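Local coordinates for protein Endonuclease/exonuclease/phosphatase (Beutenbergia cavernae DSM 12333, PDB 4RUW) that belongs to the endonuclease/exonuclease/phosphatase family with a DNase I-like fold, carries a bound zinc ion, and adds an Ig-like domain, at residues A[121-132]-A[146-157]. Sequence-based numbering, arbitrary orientation. Where two conformers were deposited one is given.
Sequences DGYVHTWFGLTE and SNGNVVMSRHPF
The H125 imidazole lies between two aliphatic groups: P156 CA sits over the centre of one face, 3.5 Å from the ring centroid, its C-H suited to the flat pi surface, and V124 CG2 covers the opposite face nearer the rim. At its edge, in plane, a water meets NE2 and also donates to R154 O. H125 CB in turn rests on a face of the F157 ring, whose edge meets the backbone of T126. R154 lays CG over one face of Y123, 3.8 Å from the centroid; its long extended chain carries the guanidinium onward, turned 75° from the phenol plane. F128, with CG anti to the backbone N (chi1 174°), swings CE1 to 3.4 Å from CA of G148, which has no side chain and so admits the ring.

The antiparallel ladder of strands 125-133 and 146-153 shifts by one residue at a classic beta bulge, where T131 and E132 both face N147. N147 O accepts from T131 N (2.8 Å) and weakly from E132 N; N147 N bonds E132 O (2.9 Å). The N147 carboxamide supplies an N-H, ND2 donating almost straight (170°) to the T131 hydroxyl, OG1, in its amide plane.

This end nears the zinc ion, about 7 Å from the N147 side chain; S146 N bonds zinc ligand D100. Strand 125-133 borders one sheet, with 146-153 bridging it to strand 91-98. M152 and Y123 pack on L118 of helix 110-118; W127, S153 and V151 face strands 179-188 and 192-200 of the second sheet.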
loop_
_atom_site.group_PDB
_atom_site.type_symbol
_atom_site.label_atom_id
_atom_site.label_comp_id
_atom_site.label_asym_id
_atom_site.label_seq_id
_atom_site.Cartn_x
_atom_site.Cartn_y
_atom_site.Cartn_z
ATOM N N ASP A 121 13.477 0.252 22.655
ATOM C CA ASP A 121 12.053 0.418 22.407
ATOM C C ASP A 121 11.412 -0.876 21.936
ATOM O O ASP A 121 10.218 -0.912 21.640
ATOM C CB ASP A 121 11.844 1.519 21.378
ATOM C CG ASP A 121 12.486 2.813 21.807
ATOM O OD1 ASP A 121 11.986 3.389 22.790
ATOM O OD2 ASP A 121 13.490 3.238 21.190
ATOM N N GLY A 122 12.216 -1.932 21.856
ATOM C CA GLY A 122 11.717 -3.258 21.548
ATOM C C GLY A 122 11.888 -3.714 20.111
ATOM O O GLY A 122 11.543 -4.850 19.788
ATOM N N TYR A 123 12.415 -2.851 19.242
ATOM C CA TYR A 123 12.562 -3.207 17.830
ATOM C C TYR A 123 13.839 -3.987 17.604
ATOM O O TYR A 123 14.785 -3.497 16.995
ATOM C CB TYR A 123 12.492 -1.959 16.940
ATOM C CG TYR A 123 11.155 -1.277 17.059
ATOM C CD1 TYR A 123 10.083 -1.647 16.248
ATOM C CD2 TYR A 123 10.945 -0.301 18.028
ATOM C CE1 TYR A 123 8.841 -1.049 16.394
ATOM C CE2 TYR A 123 9.718 0.304 18.176
ATOM C CZ TYR A 123 8.669 -0.076 17.364
ATOM O OH TYR A 123 7.451 0.530 17.528
ATOM N N VAL A 124 13.850 -5.220 18.093
ATOM C CA VAL A 124 15.061 -6.031 18.102
ATOM C C VAL A 124 15.083 -7.084 16.991
ATOM O O VAL A 124 16.018 -7.878 16.902
ATOM C CB VAL A 124 15.282 -6.711 19.467
ATOM C CG1 VAL A 124 15.499 -5.658 20.543
ATOM C CG2 VAL A 124 14.104 -7.610 19.811
ATOM N N HIS A 125 14.058 -7.083 16.144
ATOM C CA HIS A 125 13.996 -7.987 14.996
ATOM C C HIS A 125 13.998 -7.140 13.740
ATOM O O HIS A 125 13.039 -6.420 13.474
ATOM C CB HIS A 125 12.742 -8.851 15.082
ATOM C CG HIS A 125 12.596 -9.532 16.402
ATOM N ND1 HIS A 125 13.375 -10.600 16.775
ATOM C CD2 HIS A 125 11.783 -9.271 17.457
ATOM C CE1 HIS A 125 13.047 -10.981 17.998
ATOM N NE2 HIS A 125 12.076 -10.192 18.427
ATOM N N THR A 126 15.093 -7.196 12.989
ATOM C CA THR A 126 15.262 -6.344 11.822
ATOM C C THR A 126 15.774 -7.157 10.643
ATOM O O THR A 126 16.566 -8.087 10.817
ATOM C CB THR A 126 16.277 -5.220 12.092
ATOM O OG1 THR A 126 17.574 -5.789 12.311
ATOM C CG2 THR A 126 15.860 -4.390 13.296
ATOM N N TRP A 127 15.328 -6.795 9.444
ATOM C CA TRP A 127 15.834 -7.430 8.239
ATOM C C TRP A 127 16.040 -6.391 7.148
ATOM O O TRP A 127 15.166 -5.567 6.897
ATOM C CB TRP A 127 14.880 -8.516 7.734
ATOM C CG TRP A 127 15.596 -9.485 6.858
ATOM C CD1 TRP A 127 15.925 -9.318 5.545
ATOM C CD2 TRP A 127 16.131 -10.754 7.248
ATOM N NE1 TRP A 127 16.616 -10.411 5.090
ATOM C CE2 TRP A 127 16.755 -11.310 6.116
ATOM C CE3 TRP A 127 16.133 -11.477 8.445
ATOM C CZ2 TRP A 127 17.376 -12.560 6.142
ATOM C CZ3 TRP A 127 16.751 -12.715 8.472
ATOM C CH2 TRP A 127 17.363 -13.245 7.328
ATOM N N PHE A 128 17.196 -6.448 6.497
ATOM C CA PHE A 128 17.535 -5.562 5.389
ATOM C C PHE A 128 17.452 -6.359 4.088
ATOM O O PHE A 128 18.121 -7.393 3.937
ATOM C CB PHE A 128 18.958 -5.037 5.600
ATOM C CG PHE A 128 19.513 -4.207 4.464
ATOM C CD1 PHE A 128 19.301 -2.840 4.418
ATOM C CD2 PHE A 128 20.304 -4.783 3.476
ATOM C CE1 PHE A 128 19.853 -2.063 3.408
ATOM C CE2 PHE A 128 20.854 -4.009 2.457
ATOM C CZ PHE A 128 20.627 -2.651 2.425
ATOM N N GLY A 129 16.630 -5.891 3.154
ATOM C CA GLY A 129 16.473 -6.546 1.868
ATOM C C GLY A 129 17.088 -5.694 0.779
ATOM O O GLY A 129 16.525 -4.673 0.392
ATOM N N LEU A 130 18.250 -6.111 0.295
ATOM C CA LEU A 130 18.994 -5.365 -0.704
ATOM C C LEU A 130 18.178 -5.091 -1.966
ATOM O O LEU A 130 17.534 -5.997 -2.497
ATOM C CB LEU A 130 20.232 -6.174 -1.075
ATOM C CG LEU A 130 21.141 -5.610 -2.156
ATOM C CD1 LEU A 130 21.808 -4.346 -1.676
ATOM C CD2 LEU A 130 22.172 -6.659 -2.558
ATOM N N THR A 131 18.233 -3.851 -2.455
ATOM C CA THR A 131 17.604 -3.501 -3.727
ATOM C C THR A 131 18.602 -3.094 -4.814
ATOM O O THR A 131 18.326 -3.268 -6.000
ATOM C CB THR A 131 16.569 -2.347 -3.596
ATOM O OG1 THR A 131 17.249 -1.096 -3.454
ATOM C CG2 THR A 131 15.640 -2.559 -2.417
ATOM N N GLU A 132 19.742 -2.531 -4.423
ATOM C CA GLU A 132 20.649 -1.931 -5.393
ATOM C C GLU A 132 22.015 -1.731 -4.767
ATOM O O GLU A 132 22.105 -1.413 -3.585
ATOM C CB GLU A 132 20.101 -0.572 -5.851
ATOM C CG GLU A 132 20.911 0.049 -6.984
ATOM C CD GLU A 132 20.323 1.335 -7.529
ATOM O OE1 GLU A 132 19.168 1.671 -7.185
ATOM O OE2 GLU A 132 21.025 2.000 -8.321
ATOM N N SER A 146 24.941 0.626 -0.911
ATOM C CA SER A 146 23.766 -0.180 -1.202
ATOM C C SER A 146 22.520 0.448 -0.623
ATOM O O SER A 146 22.583 1.184 0.359
ATOM C CB SER A 146 23.916 -1.601 -0.658
ATOM O OG SER A 146 23.806 -1.643 0.751
ATOM N N ASN A 147 21.396 0.160 -1.264
ATOM C CA ASN A 147 20.090 0.539 -0.760
ATOM C C ASN A 147 19.290 -0.709 -0.440
ATOM O O ASN A 147 19.432 -1.738 -1.111
ATOM C CB ASN A 147 19.326 1.372 -1.786
ATOM C CG ASN A 147 17.984 1.826 -1.259
ATOM O OD1 ASN A 147 17.918 2.707 -0.421
ATOM N ND2 ASN A 147 16.912 1.177 -1.699
ATOM N N GLY A 148 18.445 -0.619 0.578
ATOM C CA GLY A 148 17.530 -1.694 0.895
ATOM C C GLY A 148 16.176 -1.213 1.380
ATOM O O GLY A 148 16.001 -0.040 1.754
ATOM N N ASN A 149 15.213 -2.130 1.353
ATOM C CA ASN A 149 13.996 -2.016 2.139
ATOM C C ASN A 149 14.223 -2.740 3.454
ATOM O O ASN A 149 14.930 -3.742 3.483
ATOM C CB ASN A 149 12.831 -2.625 1.373
ATOM C CG ASN A 149 12.600 -1.932 0.060
ATOM O OD1 ASN A 149 12.488 -0.704 0.015
ATOM N ND2 ASN A 149 12.552 -2.700 -1.022
ATOM N N VAL A 150 13.661 -2.217 4.539
ATOM C CA VAL A 150 13.879 -2.793 5.859
ATOM C C VAL A 150 12.552 -3.101 6.531
ATOM O O VAL A 150 11.596 -2.339 6.390
ATOM C CB VAL A 150 14.719 -1.826 6.738
ATOM C CG1 VAL A 150 14.678 -2.215 8.218
ATOM C CG2 VAL A 150 16.155 -1.749 6.223
ATOM N N VAL A 151 12.491 -4.235 7.222
ATOM C CA VAL A 151 11.406 -4.509 8.152
ATOM C C VAL A 151 11.988 -4.507 9.556
ATOM O O VAL A 151 12.976 -5.194 9.812
ATOM C CB VAL A 151 10.720 -5.861 7.870
ATOM C CG1 VAL A 151 9.698 -6.187 8.974
ATOM C CG2 VAL A 151 10.046 -5.838 6.505
HETATM N N MSE A 152 11.391 -3.720 10.445
HETATM C CA MSE A 152 11.736 -3.745 11.863
HETATM C C MSE A 152 10.490 -4.114 12.645
HETATM O O MSE A 152 9.391 -3.663 12.334
HETATM C CB MSE A 152 12.265 -2.395 12.360
HETATM C CG MSE A 152 13.483 -1.871 11.598
HETATM SE SE MSE A 152 14.215 -0.193 12.287
HETATM C CE MSE A 152 15.025 -0.876 13.926
ATOM N N SER A 153 10.664 -4.933 13.664
ATOM C CA SER A 153 9.522 -5.478 14.361
ATOM C C SER A 153 9.803 -5.661 15.847
ATOM O O SER A 153 10.920 -5.990 16.247
ATOM C CB SER A 153 9.168 -6.820 13.724
ATOM O OG SER A 153 8.139 -7.478 14.415
ATOM N N ARG A 154 8.781 -5.438 16.665
ATOM C CA ARG A 154 8.852 -5.755 18.088
ATOM C C ARG A 154 8.608 -7.238 18.332
ATOM O O ARG A 154 8.773 -7.725 19.444
ATOM C CB ARG A 154 7.812 -4.944 18.863
ATOM C CG ARG A 154 8.156 -3.475 19.022
ATOM C CD ARG A 154 7.148 -2.751 19.882
ATOM N NE ARG A 154 7.531 -1.366 20.133
ATOM C CZ ARG A 154 7.246 -0.701 21.248
ATOM N NH1 ARG A 154 6.591 -1.295 22.236
ATOM N NH2 ARG A 154 7.636 0.555 21.389
ATOM N N HIS A 155 8.232 -7.956 17.281
ATOM C CA HIS A 155 7.846 -9.357 17.406
ATOM C C HIS A 155 8.753 -10.228 16.553
ATOM O O HIS A 155 9.208 -9.806 15.498
ATOM C CB HIS A 155 6.386 -9.515 16.996
ATOM C CG HIS A 155 5.486 -8.524 17.651
ATOM N ND1 HIS A 155 5.282 -8.504 19.014
ATOM C CD2 HIS A 155 4.790 -7.476 17.151
ATOM C CE1 HIS A 155 4.465 -7.512 19.317
ATOM N NE2 HIS A 155 4.153 -6.870 18.205
ATOM N N PRO A 156 9.040 -11.449 17.017
ATOM C CA PRO A 156 10.030 -12.277 16.324
ATOM C C PRO A 156 9.613 -12.702 14.923
ATOM O O PRO A 156 8.428 -12.831 14.607
ATOM C CB PRO A 156 10.168 -13.507 17.235
ATOM C CG PRO A 156 8.931 -13.537 18.025
ATOM C CD PRO A 156 8.503 -12.112 18.213
ATOM N N PHE A 157 10.616 -12.913 14.082
ATOM C CA PHE A 157 10.406 -13.462 12.755
ATOM C C PHE A 157 10.225 -14.975 12.838
ATOM O O PHE A 157 10.742 -15.625 13.749
ATOM C CB PHE A 157 11.605 -13.160 11.857
ATOM C CG PHE A 157 11.843 -11.694 11.621
ATOM C CD1 PHE A 157 10.789 -10.809 11.471
ATOM C CD2 PHE A 157 13.135 -11.204 11.529
ATOM C CE1 PHE A 157 11.026 -9.461 11.242
ATOM C CE2 PHE A 157 13.377 -9.863 11.303
ATOM C CZ PHE A 157 12.320 -8.990 11.159
HETATM O O HOH W 1 10.262 -6.563 21.534
HETATM O O HOH W 2 10.513 -10.039 20.715
HETATM O O HOH W 3 13.820 -5.346 -0.508
#